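Local coordinates for gdp-l-fucose synthetase (Naegleria fowleri, PDB 6AQZ), which probably catalyses the NADPH-dependent epimerisation and reduction of GDP-4-keto-6-deoxy-D-mannose to GDP-L-fucose, at residues A[28-33]-A[54-59]; A[84-89]-A[103-108]; A[96-101]-A[155-160]. All coordinates share one frame; numbering follows the deposited sequence.

Interaction 1. Residues A[28-33]-A[54-59]. With NAP (NADP nicotinamide-adenine-dinucleotide phosphate), chain G.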
loop_
_atom_site.group_PDB
_atom_site.type_symbol
_atom_site.label_atom_id
_atom_site.label_comp_id
_atom_site.label_asym_id
_atom_site.label_seq_id
_atom_site.Cartn_x
_atom_site.Cartn_y
_atom_site.Cartn_z
ATOM N N LEU A 28 -17.757 -1.693 19.158
ATOM C CA LEU A 28 -16.655 -2.646 19.141
ATOM C C LEU A 28 -15.333 -1.893 19.074
ATOM O O LEU A 28 -15.135 -1.061 18.183
ATOM C CB LEU A 28 -16.798 -3.582 17.942
ATOM C CG LEU A 28 -16.041 -4.909 17.934
ATOM C CD1 LEU A 28 -16.409 -5.789 19.120
ATOM C CD2 LEU A 28 -16.266 -5.635 16.590
ATOM N N VAL A 29 -14.435 -2.172 20.018
ATOM C CA VAL A 29 -13.133 -1.510 20.081
ATOM C C VAL A 29 -12.081 -2.598 19.868
ATOM O O VAL A 29 -11.794 -3.386 20.782
ATOM C CB VAL A 29 -12.906 -0.770 21.409
ATOM C CG1 VAL A 29 -11.547 -0.052 21.419
ATOM C CG2 VAL A 29 -14.018 0.234 21.682
ATOM N N THR A 30 -11.499 -2.655 18.666
ATOM C CA THR A 30 -10.352 -3.532 18.480
ATOM C C THR A 30 -9.146 -2.881 19.127
ATOM O O THR A 30 -9.052 -1.649 19.200
ATOM C CB THR A 30 -10.054 -3.802 16.998
ATOM O OG1 THR A 30 -9.347 -2.686 16.436
ATOM C CG2 THR A 30 -11.351 -4.079 16.207
ATOM N N GLY A 31 -8.211 -3.712 19.585
ATOM C CA GLY A 31 -7.077 -3.178 20.326
ATOM C C GLY A 31 -7.482 -2.425 21.578
ATOM O O GLY A 31 -6.801 -1.476 21.986
ATOM N N GLY A 32 -8.584 -2.832 22.202
ATOM C CA GLY A 32 -9.091 -2.137 23.369
ATOM C C GLY A 32 -8.349 -2.397 24.674
ATOM O O GLY A 32 -8.703 -1.774 25.673
ATOM N N THR A 33 -7.354 -3.302 24.691
ATOM C CA THR A 33 -6.588 -3.623 25.891
ATOM C C THR A 33 -5.238 -2.914 25.945
ATOM O O THR A 33 -4.555 -2.995 26.975
ATOM C CB THR A 33 -6.365 -5.148 26.040
ATOM O OG1 THR A 33 -5.629 -5.659 24.920
ATOM C CG2 THR A 33 -7.706 -5.897 26.154
ATOM N N VAL A 54 -17.475 -3.163 24.034
ATOM C CA VAL A 54 -16.687 -4.399 24.013
ATOM C C VAL A 54 -15.246 -4.058 23.664
ATOM O O VAL A 54 -14.965 -3.603 22.551
ATOM C CB VAL A 54 -17.246 -5.420 23.014
ATOM C CG1 VAL A 54 -16.418 -6.707 23.060
ATOM C CG2 VAL A 54 -18.724 -5.673 23.281
ATOM N N PHE A 55 -14.336 -4.306 24.592
ATOM C CA PHE A 55 -12.918 -3.983 24.417
ATOM C C PHE A 55 -12.183 -5.279 24.105
ATOM O O PHE A 55 -11.892 -6.069 25.000
ATOM C CB PHE A 55 -12.392 -3.270 25.662
ATOM C CG PHE A 55 -13.022 -1.903 25.845
ATOM C CD1 PHE A 55 -14.224 -1.768 26.530
ATOM C CD2 PHE A 55 -12.466 -0.772 25.244
ATOM C CE1 PHE A 55 -14.840 -0.521 26.655
ATOM C CE2 PHE A 55 -13.076 0.475 25.363
ATOM C CZ PHE A 55 -14.265 0.597 26.070
ATOM N N LEU A 56 -11.866 -5.478 22.829
ATOM C CA LEU A 56 -11.260 -6.715 22.369
ATOM C C LEU A 56 -9.758 -6.707 22.605
ATOM O O LEU A 56 -9.094 -5.677 22.495
ATOM C CB LEU A 56 -11.502 -6.910 20.868
ATOM C CG LEU A 56 -12.910 -7.015 20.283
ATOM C CD1 LEU A 56 -12.776 -7.078 18.798
ATOM C CD2 LEU A 56 -13.629 -8.247 20.783
ATOM N N GLY A 57 -9.209 -7.886 22.870
ATOM C CA GLY A 57 -7.780 -8.083 22.806
ATOM C C GLY A 57 -7.471 -9.303 21.963
ATOM O O GLY A 57 -8.368 -10.034 21.543
ATOM N N SER A 58 -6.177 -9.532 21.770
ATOM C CA SER A 58 -5.744 -10.690 21.004
ATOM C C SER A 58 -6.241 -11.996 21.629
ATOM O O SER A 58 -6.451 -12.979 20.910
ATOM C CB SER A 58 -4.219 -10.699 20.875
ATOM O OG SER A 58 -3.606 -10.662 22.156
ATOM N N LYS A 59 -6.402 -12.044 22.960
ATOM C CA LYS A 59 -6.953 -13.250 23.582
ATOM C C LYS A 59 -8.354 -13.552 23.054
ATOM O O LYS A 59 -8.772 -14.717 23.030
ATOM C CB LYS A 59 -6.964 -13.132 25.114
HETATM P PA NAP G . -0.691 -1.054 22.198
HETATM O O1A NAP G . 0.539 -1.788 21.757
HETATM O O2A NAP G . -0.749 -0.341 23.524
HETATM O O5B NAP G . -2.021 -2.032 22.135
HETATM C C5B NAP G . -2.198 -2.393 20.810
HETATM C C4B NAP G . -3.495 -3.247 20.759
HETATM O O4B NAP G . -3.557 -4.031 19.541
HETATM C C3B NAP G . -3.608 -4.220 22.001
HETATM O O3B NAP G . -4.945 -4.313 22.413
HETATM C C2B NAP G . -3.274 -5.575 21.361
HETATM O O2B NAP G . -3.928 -6.608 21.896
HETATM C C1B NAP G . -3.969 -5.327 19.954
HETATM N N9A NAP G . -3.545 -6.307 18.960
HETATM C C8A NAP G . -2.303 -6.418 18.369
HETATM N N7A NAP G . -2.229 -7.432 17.475
HETATM C C5A NAP G . -3.489 -8.006 17.510
HETATM C C6A NAP G . -4.025 -9.088 16.818
HETATM N N6A NAP G . -3.247 -9.786 15.895
HETATM N N1A NAP G . -5.315 -9.466 16.997
HETATM C C2A NAP G . -6.003 -8.714 17.907
HETATM N N3A NAP G . -5.621 -7.658 18.656
HETATM C C4A NAP G . -4.332 -7.314 18.424
HETATM O O3 NAP G . -0.825 0.024 20.931
HETATM P PN NAP G . -1.442 1.430 21.349
HETATM O O1N NAP G . -2.756 1.335 22.026
HETATM O O2N NAP G . -0.395 2.451 21.732
HETATM O O5D NAP G . -1.913 2.116 19.810
HETATM C C5D NAP G . -3.071 1.574 19.312
HETATM C C4D NAP G . -3.330 2.369 18.052
HETATM O O4D NAP G . -2.856 3.709 18.276
HETATM C C3D NAP G . -2.417 1.757 16.886
HETATM O O3D NAP G . -3.142 1.721 15.705
HETATM C C2D NAP G . -1.236 2.750 16.813
HETATM O O2D NAP G . -0.740 2.946 15.546
HETATM C C1D NAP G . -1.944 4.067 17.245
HETATM N N1N NAP G . -0.937 5.069 17.701
HETATM C C2N NAP G . -0.274 4.957 18.926
HETATM C C3N NAP G . 0.676 5.887 19.293
HETATM C C7N NAP G . 1.386 5.743 20.604
HETATM O O7N NAP G . 2.315 6.494 20.951
HETATM N N7N NAP G . 1.004 4.719 21.478
HETATM C C4N NAP G . 1.044 7.031 18.427
HETATM C C5N NAP G . 0.297 7.060 17.133
HETATM C C6N NAP G . -0.621 6.140 16.827
HETATM P P2B NAP G . -3.102 -7.472 23.314
HETATM O O1X NAP G . -3.186 -6.387 24.343
HETATM O O2X NAP G . -4.055 -8.658 23.480
HETATM O O3X NAP G . -1.758 -7.744 22.705
#
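Leu-56 lays its isobutyl group against Leu-28 on one face of the sheet, its CD1 3.9 Å from CD1 of Leu-28. The branch of Leu-28 is swung out over the neighbouring strand because CG stands opposite the backbone N (chi1 -161°), and it drops between Leu-56 and Val-54, whose CB and CG1 flank the same methyl. On the other face Val-29 and Phe-55 run side by side, CG2 of Val-29 meeting CE2 of the ring at 3.8 Å. Between the two faces the strands run parallel: Val-29 N donates to Val-54 O (3.0 Å), and Leu-56 N to Val-29 O (2.9 Å). Past the strand end Gly-32 takes over, its N bonded to Leu-56 O (2.9 Å) and its CA packed on CB of Phe-55, 4.2 Å away. The turn thereby presents Thr-33 to NADP, OG1 lying 2.6 Å from O1X, while Ser-58 N grips O2X (2.9 Å), so the segments following both strands hold the 2'-phosphate. This is the first beta-alpha-beta unit of a Rossmann fold: strand 26-30 lies between 52-55 and 80-83, with helix 66-76 packed on the leucines and helix 35-46 on Phe-55.

Interaction 2. Residues A[84-89]-A[103-108]. With NAP (NADP nicotinamide-adenine-dinucleotide phosphate), chain G.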
loop_
_atom_site.group_PDB
_atom_site.type_symbol
_atom_site.label_atom_id
_atom_site.label_comp_id
_atom_site.label_asym_id
_atom_site.label_seq_id
_atom_site.Cartn_x
_atom_site.Cartn_y
_atom_site.Cartn_z
ATOM N N LEU A 84 -8.503 0.258 16.869
ATOM C CA LEU A 84 -7.198 0.625 17.397
ATOM C C LEU A 84 -6.161 -0.486 17.263
ATOM O O LEU A 84 -4.968 -0.216 17.402
ATOM C CB LEU A 84 -7.313 1.024 18.882
ATOM C CG LEU A 84 -8.354 2.107 19.249
ATOM C CD1 LEU A 84 -8.386 2.309 20.767
ATOM C CD2 LEU A 84 -8.154 3.439 18.568
ATOM N N ALA A 85 -6.574 -1.716 17.002
ATOM C CA ALA A 85 -5.612 -2.803 16.949
ATOM C C ALA A 85 -4.618 -2.563 15.820
ATOM O O ALA A 85 -4.977 -2.084 14.734
ATOM C CB ALA A 85 -6.332 -4.136 16.728
ATOM N N ALA A 86 -3.355 -2.875 16.103
ATOM C CA ALA A 86 -2.281 -2.816 15.127
ATOM C C ALA A 86 -1.161 -3.723 15.602
ATOM O O ALA A 86 -1.019 -3.990 16.795
ATOM C CB ALA A 86 -1.751 -1.395 14.943
ATOM N N PHE A 87 -0.323 -4.137 14.665
ATOM C CA PHE A 87 0.873 -4.887 15.003
ATOM C C PHE A 87 2.023 -3.892 15.012
ATOM O O PHE A 87 2.404 -3.361 13.969
ATOM C CB PHE A 87 1.113 -6.029 14.030
ATOM C CG PHE A 87 2.422 -6.704 14.225
ATOM C CD1 PHE A 87 2.614 -7.563 15.276
ATOM C CD2 PHE A 87 3.474 -6.470 13.346
ATOM C CE1 PHE A 87 3.833 -8.179 15.462
ATOM C CE2 PHE A 87 4.702 -7.088 13.520
ATOM C CZ PHE A 87 4.879 -7.941 14.580
ATOM N N VAL A 88 2.539 -3.605 16.202
ATOM C CA VAL A 88 3.510 -2.543 16.413
ATOM C C VAL A 88 4.875 -3.099 16.700
ATOM O O VAL A 88 5.823 -2.337 16.923
ATOM C CB VAL A 88 3.066 -1.601 17.551
ATOM C CG1 VAL A 88 1.765 -0.952 17.200
ATOM C CG2 VAL A 88 2.941 -2.368 18.856
ATOM N N GLY A 89 5.009 -4.409 16.680
ATOM C CA GLY A 89 6.252 -5.069 16.979
ATOM C C GLY A 89 5.966 -6.327 17.764
ATOM O O GLY A 89 5.012 -6.379 18.543
ATOM N N LEU A 103 2.452 -7.443 6.273
ATOM C CA LEU A 103 1.412 -8.470 6.191
ATOM C C LEU A 103 0.469 -8.420 7.387
ATOM O O LEU A 103 -0.756 -8.421 7.213
ATOM C CB LEU A 103 2.036 -9.867 6.086
ATOM C CG LEU A 103 2.913 -10.101 4.861
ATOM C CD1 LEU A 103 3.562 -11.473 4.863
ATOM C CD2 LEU A 103 2.074 -9.827 3.614
ATOM N N ASP A 104 1.023 -8.393 8.610
ATOM C CA ASP A 104 0.175 -8.421 9.799
ATOM C C ASP A 104 -0.765 -7.237 9.828
ATOM O O ASP A 104 -1.949 -7.380 10.164
ATOM C CB ASP A 104 1.023 -8.425 11.062
ATOM C CG ASP A 104 1.751 -9.726 11.260
ATOM O OD1 ASP A 104 1.562 -10.643 10.427
ATOM O OD2 ASP A 104 2.487 -9.836 12.254
ATOM N N ASN A 105 -0.259 -6.058 9.474
ATOM C CA ASN A 105 -1.089 -4.866 9.507
ATOM C C ASN A 105 -2.062 -4.813 8.332
ATOM O O ASN A 105 -3.248 -4.517 8.529
ATOM C CB ASN A 105 -0.203 -3.623 9.601
ATOM C CG ASN A 105 0.296 -3.399 11.030
ATOM O OD1 ASN A 105 -0.518 -3.184 11.915
ATOM N ND2 ASN A 105 1.625 -3.480 11.265
ATOM N N VAL A 106 -1.615 -5.126 7.112
ATOM C CA VAL A 106 -2.548 -4.964 6.006
ATOM C C VAL A 106 -3.646 -6.031 6.088
ATOM O O VAL A 106 -4.804 -5.766 5.730
ATOM C CB VAL A 106 -1.828 -4.961 4.639
ATOM C CG1 VAL A 106 -1.469 -6.408 4.143
ATOM C CG2 VAL A 106 -2.687 -4.213 3.639
ATOM N N ASN A 107 -3.327 -7.224 6.613
ATOM C CA ASN A 107 -4.345 -8.263 6.771
ATOM C C ASN A 107 -5.372 -7.868 7.823
ATOM O O ASN A 107 -6.586 -7.930 7.590
ATOM C CB ASN A 107 -3.677 -9.577 7.142
ATOM C CG ASN A 107 -3.022 -10.242 5.947
ATOM O OD1 ASN A 107 -3.498 -10.100 4.827
ATOM N ND2 ASN A 107 -1.919 -10.945 6.173
ATOM N N MET A 108 -4.892 -7.432 8.980
ATOM C CA MET A 108 -5.779 -6.983 10.044
ATOM C C MET A 108 -6.650 -5.815 9.579
ATOM O O MET A 108 -7.870 -5.796 9.819
ATOM C CB MET A 108 -4.911 -6.679 11.270
ATOM C CG MET A 108 -5.440 -5.810 12.354
ATOM S SD MET A 108 -4.493 -5.885 13.917
ATOM C CE MET A 108 -2.803 -6.376 13.557
HETATM P PA NAP G . -0.691 -1.054 22.198
HETATM O O1A NAP G . 0.539 -1.788 21.757
HETATM O O2A NAP G . -0.749 -0.341 23.524
HETATM O O5B NAP G . -2.021 -2.032 22.135
HETATM C C5B NAP G . -2.198 -2.393 20.810
HETATM C C4B NAP G . -3.495 -3.247 20.759
HETATM O O4B NAP G . -3.557 -4.031 19.541
HETATM C C3B NAP G . -3.608 -4.220 22.001
HETATM O O3B NAP G . -4.945 -4.313 22.413
HETATM C C2B NAP G . -3.274 -5.575 21.361
HETATM O O2B NAP G . -3.928 -6.608 21.896
HETATM C C1B NAP G . -3.969 -5.327 19.954
HETATM N N9A NAP G . -3.545 -6.307 18.960
HETATM C C8A NAP G . -2.303 -6.418 18.369
HETATM N N7A NAP G . -2.229 -7.432 17.475
HETATM C C5A NAP G . -3.489 -8.006 17.510
HETATM C C6A NAP G . -4.025 -9.088 16.818
HETATM N N6A NAP G . -3.247 -9.786 15.895
HETATM N N1A NAP G . -5.315 -9.466 16.997
HETATM C C2A NAP G . -6.003 -8.714 17.907
HETATM N N3A NAP G . -5.621 -7.658 18.656
HETATM C C4A NAP G . -4.332 -7.314 18.424
HETATM O O3 NAP G . -0.825 0.024 20.931
HETATM P PN NAP G . -1.442 1.430 21.349
HETATM O O1N NAP G . -2.756 1.335 22.026
HETATM O O2N NAP G . -0.395 2.451 21.732
HETATM O O5D NAP G . -1.913 2.116 19.810
HETATM C C5D NAP G . -3.071 1.574 19.312
HETATM C C4D NAP G . -3.330 2.369 18.052
HETATM O O4D NAP G . -2.856 3.709 18.276
HETATM C C3D NAP G . -2.417 1.757 16.886
HETATM O O3D NAP G . -3.142 1.721 15.705
HETATM C C2D NAP G . -1.236 2.750 16.813
HETATM O O2D NAP G . -0.740 2.946 15.546
HETATM C C1D NAP G . -1.944 4.067 17.245
HETATM N N1N NAP G . -0.937 5.069 17.701
HETATM C C2N NAP G . -0.274 4.957 18.926
HETATM C C3N NAP G . 0.676 5.887 19.293
HETATM C C7N NAP G . 1.386 5.743 20.604
HETATM O O7N NAP G . 2.315 6.494 20.951
HETATM N N7N NAP G . 1.004 4.719 21.478
HETATM C C4N NAP G . 1.044 7.031 18.427
HETATM C C5N NAP G . 0.297 7.060 17.133
HETATM C C6N NAP G . -0.621 6.140 16.827
HETATM P P2B NAP G . -3.102 -7.472 23.314
HETATM O O1X NAP G . -3.186 -6.387 24.343
HETATM O O2X NAP G . -4.055 -8.658 23.480
HETATM O O3X NAP G . -1.758 -7.744 22.705
#
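Asn-105 and Phe-87 are joined by a pair of hydrogen bonds between one side-chain amide and the backbone of one residue. Phe-87 N donates to OD1 (2.9 Å, N-H...O 165°), approaching tilted from the carbonyl plane, and ND2 returns a straighter bond to Phe-87 O (2.8 Å, 170°) that lies in the amide plane and uses a lone pair of the carbonyl. ND2 is also hydrogen-bonded to Phe-101 O one turn back, so the amide is fixed in rotation and both its ends are engaged.

The charged contact is of another kind. Asp-104 sets OD2 over the centre of the Phe-87 ring, 3.5 Å above its plane, with the carboxylate nearly upright on the ring at 79°. The salt bridge from the same oxygen to Arg-64 probably offsets part of the cost of a carboxylate facing a pi cloud, and Gly-89 N sits over the opposite face.

Apolar packing closes the rest. Met-108 bends sharply at its thioether, placing SD 3.8 Å from Ala-85 CB and CE 4.0 Å from Phe-87 CB. The loop runs from strand 80-83 toward helix 98-118. Leu-84, Ala-85 and Ala-86 border NADP, while helix 98-118 backs the loop on its other flank and helix 156-179 touches Ala-86 and Asn-105.

Interaction 3. Residues A[96-101]-A[155-160]. With NAP (NADP nicotinamide-adenine-dinucleotide phosphate), chain G.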
loop_
_atom_site.group_PDB
_atom_site.type_symbol
_atom_site.label_atom_id
_atom_site.label_comp_id
_atom_site.label_asym_id
_atom_site.label_seq_id
_atom_site.Cartn_x
_atom_site.Cartn_y
_atom_site.Cartn_z
ATOM N N ASN A 96 9.688 -9.570 13.517
ATOM C CA ASN A 96 9.833 -8.134 13.285
ATOM C C ASN A 96 10.492 -7.775 11.950
ATOM O O ASN A 96 10.871 -6.615 11.771
ATOM C CB ASN A 96 10.619 -7.486 14.439
ATOM C CG ASN A 96 9.892 -7.596 15.785
ATOM O OD1 ASN A 96 8.658 -7.602 15.836
ATOM N ND2 ASN A 96 10.659 -7.710 16.875
ATOM N N PHE A 97 10.644 -8.715 11.011
ATOM C CA PHE A 97 11.046 -8.315 9.664
ATOM C C PHE A 97 10.035 -7.335 9.092
ATOM O O PHE A 97 8.858 -7.326 9.478
ATOM C CB PHE A 97 11.176 -9.520 8.739
ATOM C CG PHE A 97 12.360 -10.393 9.046
ATOM C CD1 PHE A 97 13.639 -9.972 8.738
ATOM C CD2 PHE A 97 12.192 -11.634 9.643
ATOM C CE1 PHE A 97 14.748 -10.782 9.016
ATOM C CE2 PHE A 97 13.300 -12.451 9.932
ATOM C CZ PHE A 97 14.572 -12.022 9.612
ATOM N N LYS A 98 10.500 -6.461 8.198
ATOM C CA LYS A 98 9.546 -5.555 7.554
ATOM C C LYS A 98 8.397 -6.313 6.913
ATOM O O LYS A 98 7.262 -5.840 6.943
ATOM C CB LYS A 98 10.243 -4.665 6.526
ATOM C CG LYS A 98 10.954 -3.490 7.171
ATOM C CD LYS A 98 11.474 -2.557 6.131
ATOM C CE LYS A 98 12.169 -1.383 6.740
ATOM N NZ LYS A 98 12.749 -0.575 5.643
ATOM N N VAL A 99 8.657 -7.527 6.410
ATOM C CA VAL A 99 7.601 -8.354 5.826
ATOM C C VAL A 99 6.423 -8.481 6.779
ATOM O O VAL A 99 5.271 -8.219 6.411
ATOM C CB VAL A 99 8.172 -9.737 5.456
ATOM C CG1 VAL A 99 7.085 -10.756 5.292
ATOM C CG2 VAL A 99 8.950 -9.649 4.162
ATOM N N SER A 100 6.705 -8.794 8.046
ATOM C CA SER A 100 5.623 -8.989 9.006
ATOM C C SER A 100 4.862 -7.686 9.267
ATOM O O SER A 100 3.628 -7.682 9.339
ATOM C CB SER A 100 6.194 -9.561 10.295
ATOM O OG SER A 100 6.490 -10.930 10.143
ATOM N N PHE A 101 5.573 -6.561 9.372
ATOM C CA PHE A 101 4.880 -5.298 9.603
ATOM C C PHE A 101 3.922 -4.966 8.468
ATOM O O PHE A 101 2.899 -4.305 8.702
ATOM C CB PHE A 101 5.872 -4.156 9.792
ATOM C CG PHE A 101 6.473 -4.087 11.168
ATOM C CD1 PHE A 101 5.837 -3.386 12.179
ATOM C CD2 PHE A 101 7.684 -4.696 11.443
ATOM C CE1 PHE A 101 6.394 -3.314 13.470
ATOM C CE2 PHE A 101 8.247 -4.623 12.708
ATOM C CZ PHE A 101 7.601 -3.935 13.724
ATOM N N ASN A 155 10.717 2.688 8.941
ATOM C CA ASN A 155 9.473 2.024 9.314
ATOM C C ASN A 155 8.499 1.989 8.148
ATOM O O ASN A 155 7.276 2.084 8.341
ATOM C CB ASN A 155 8.844 2.715 10.527
ATOM C CG ASN A 155 8.383 4.141 10.213
ATOM O OD1 ASN A 155 8.898 4.791 9.299
ATOM N ND2 ASN A 155 7.400 4.625 10.967
ATOM N N ASN A 156 9.008 1.851 6.919
ATOM C CA ASN A 156 8.118 2.145 5.800
ATOM C C ASN A 156 7.053 1.070 5.587
ATOM O O ASN A 156 5.991 1.379 5.036
ATOM C CB ASN A 156 8.917 2.428 4.523
ATOM C CG ASN A 156 9.802 1.280 4.081
ATOM O OD1 ASN A 156 9.818 0.188 4.660
ATOM N ND2 ASN A 156 10.585 1.551 3.053
ATOM N N ALA A 157 7.266 -0.159 6.051
ATOM C CA ALA A 157 6.197 -1.153 5.941
ATOM C C ALA A 157 5.033 -0.805 6.863
ATOM O O ALA A 157 3.867 -0.812 6.456
ATOM C CB ALA A 157 6.729 -2.556 6.250
ATOM N N TYR A 158 5.328 -0.528 8.126
ATOM C CA TYR A 158 4.281 -0.056 9.015
ATOM C C TYR A 158 3.633 1.205 8.449
ATOM O O TYR A 158 2.405 1.324 8.418
ATOM C CB TYR A 158 4.887 0.181 10.403
ATOM C CG TYR A 158 3.945 0.727 11.424
ATOM C CD1 TYR A 158 3.149 -0.129 12.168
ATOM C CD2 TYR A 158 3.860 2.094 11.672
ATOM C CE1 TYR A 158 2.287 0.348 13.133
ATOM C CE2 TYR A 158 2.994 2.583 12.645
ATOM C CZ TYR A 158 2.209 1.694 13.365
ATOM O OH TYR A 158 1.341 2.137 14.327
ATOM N N ALA A 159 4.438 2.134 7.944
ATOM C CA ALA A 159 3.865 3.385 7.477
ATOM C C ALA A 159 2.920 3.150 6.295
ATOM O O ALA A 159 1.804 3.674 6.273
ATOM C CB ALA A 159 4.986 4.358 7.108
ATOM N N TYR A 160 3.335 2.323 5.322
ATOM C CA TYR A 160 2.490 2.080 4.153
ATOM C C TYR A 160 1.212 1.343 4.525
ATOM O O TYR A 160 0.141 1.649 3.985
ATOM C CB TYR A 160 3.263 1.308 3.075
ATOM C CG TYR A 160 4.041 2.206 2.137
ATOM C CD1 TYR A 160 3.415 3.262 1.465
ATOM C CD2 TYR A 160 5.398 2.010 1.930
ATOM C CE1 TYR A 160 4.130 4.074 0.609
ATOM C CE2 TYR A 160 6.109 2.810 1.074
ATOM C CZ TYR A 160 5.480 3.838 0.417
ATOM O OH TYR A 160 6.227 4.642 -0.423
HETATM P PA NAP G . -0.691 -1.054 22.198
HETATM O O1A NAP G . 0.539 -1.788 21.757
HETATM O O2A NAP G . -0.749 -0.341 23.524
HETATM O O5B NAP G . -2.021 -2.032 22.135
HETATM C C5B NAP G . -2.198 -2.393 20.810
HETATM C C4B NAP G . -3.495 -3.247 20.759
HETATM O O4B NAP G . -3.557 -4.031 19.541
HETATM C C3B NAP G . -3.608 -4.220 22.001
HETATM O O3B NAP G . -4.945 -4.313 22.413
HETATM C C2B NAP G . -3.274 -5.575 21.361
HETATM O O2B NAP G . -3.928 -6.608 21.896
HETATM C C1B NAP G . -3.969 -5.327 19.954
HETATM N N9A NAP G . -3.545 -6.307 18.960
HETATM C C8A NAP G . -2.303 -6.418 18.369
HETATM N N7A NAP G . -2.229 -7.432 17.475
HETATM C C5A NAP G . -3.489 -8.006 17.510
HETATM C C6A NAP G . -4.025 -9.088 16.818
HETATM N N6A NAP G . -3.247 -9.786 15.895
HETATM N N1A NAP G . -5.315 -9.466 16.997
HETATM C C2A NAP G . -6.003 -8.714 17.907
HETATM N N3A NAP G . -5.621 -7.658 18.656
HETATM C C4A NAP G . -4.332 -7.314 18.424
HETATM O O3 NAP G . -0.825 0.024 20.931
HETATM P PN NAP G . -1.442 1.430 21.349
HETATM O O1N NAP G . -2.756 1.335 22.026
HETATM O O2N NAP G . -0.395 2.451 21.732
HETATM O O5D NAP G . -1.913 2.116 19.810
HETATM C C5D NAP G . -3.071 1.574 19.312
HETATM C C4D NAP G . -3.330 2.369 18.052
HETATM O O4D NAP G . -2.856 3.709 18.276
HETATM C C3D NAP G . -2.417 1.757 16.886
HETATM O O3D NAP G . -3.142 1.721 15.705
HETATM C C2D NAP G . -1.236 2.750 16.813
HETATM O O2D NAP G . -0.740 2.946 15.546
HETATM C C1D NAP G . -1.944 4.067 17.245
HETATM N N1N NAP G . -0.937 5.069 17.701
HETATM C C2N NAP G . -0.274 4.957 18.926
HETATM C C3N NAP G . 0.676 5.887 19.293
HETATM C C7N NAP G . 1.386 5.743 20.604
HETATM O O7N NAP G . 2.315 6.494 20.951
HETATM N N7N NAP G . 1.004 4.719 21.478
HETATM C C4N NAP G . 1.044 7.031 18.427
HETATM C C5N NAP G . 0.297 7.060 17.133
HETATM C C6N NAP G . -0.621 6.140 16.827
HETATM P P2B NAP G . -3.102 -7.472 23.314
HETATM O O1X NAP G . -3.186 -6.387 24.343
HETATM O O2X NAP G . -4.055 -8.658 23.480
HETATM O O3X NAP G . -1.758 -7.744 22.705
#
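Ala-157 pushes its methyl into the first turn of helix 98-118, where CB lies 3.4 Å from Lys-98 O and 4.0 Å from CB of Phe-101. Beside it the Phe-101 ring crosses the base of Tyr-158, CD1 meeting CB at 4.1 Å. Farther out, the fully extended chain of Lys-98 passes Asn-156 at about a right angle, and NZ reaches OD1 at 3.2 Å. That ammonium stands 51° out of the carbonyl plane, away from the lone pairs, so the bond is poorly directed; NZ also bonds to Phe-153 O and makes a cation-pi contact with the Phe-153 ring, while Asn-156 OD1 has a further, weak bond from Trp-171 of the second subunit.

Next outward are the positioning contacts: Phe-101 meets the ring of Phe-87, and Trp-102 packs on Ala-157. Tyr-158, its CG anti to the backbone N (chi1 177°), carries its ring on past Phe-101 toward the cofactor, and its OH is hydrogen-bonded to NADP O2D at 2.5 Å, near the plane of the ring. Tyr-158 and Lys-162 fit the YxxxK signature of short-chain dehydrogenases/reductases. Apolar contacts thus hold the backbone and CB end of Tyr-158, while its hydroxyl meets the nicotinamide ribose, consistent with the acid-base role this tyrosine has in the family.

In the fold
Interactions 1 and 2 are buried, whereas interaction 3 is partly buried. Interactions 2 and 3 both touch the second subunit, with polar contacts from Lys-98 and Asn-156 in interaction 3. Interaction 1 is sheet-like, with backbone bonds between strands and paired apolar side chains. Interaction 2 instead ties a loop to a helix through a side-chain amide, and interaction 3 packs two helix starts around an alanine, with its polar bond at the margin. Strand 26-30 links the first two, since Thr-30 bonds to Leu-84 and Ala-85; helix 98-118 is common to the last two. All three touch NADP: interaction 1 at the adenosine phosphate, interaction 2 from adenine to nicotinamide ribose, interaction 3 at O2D of that ribose.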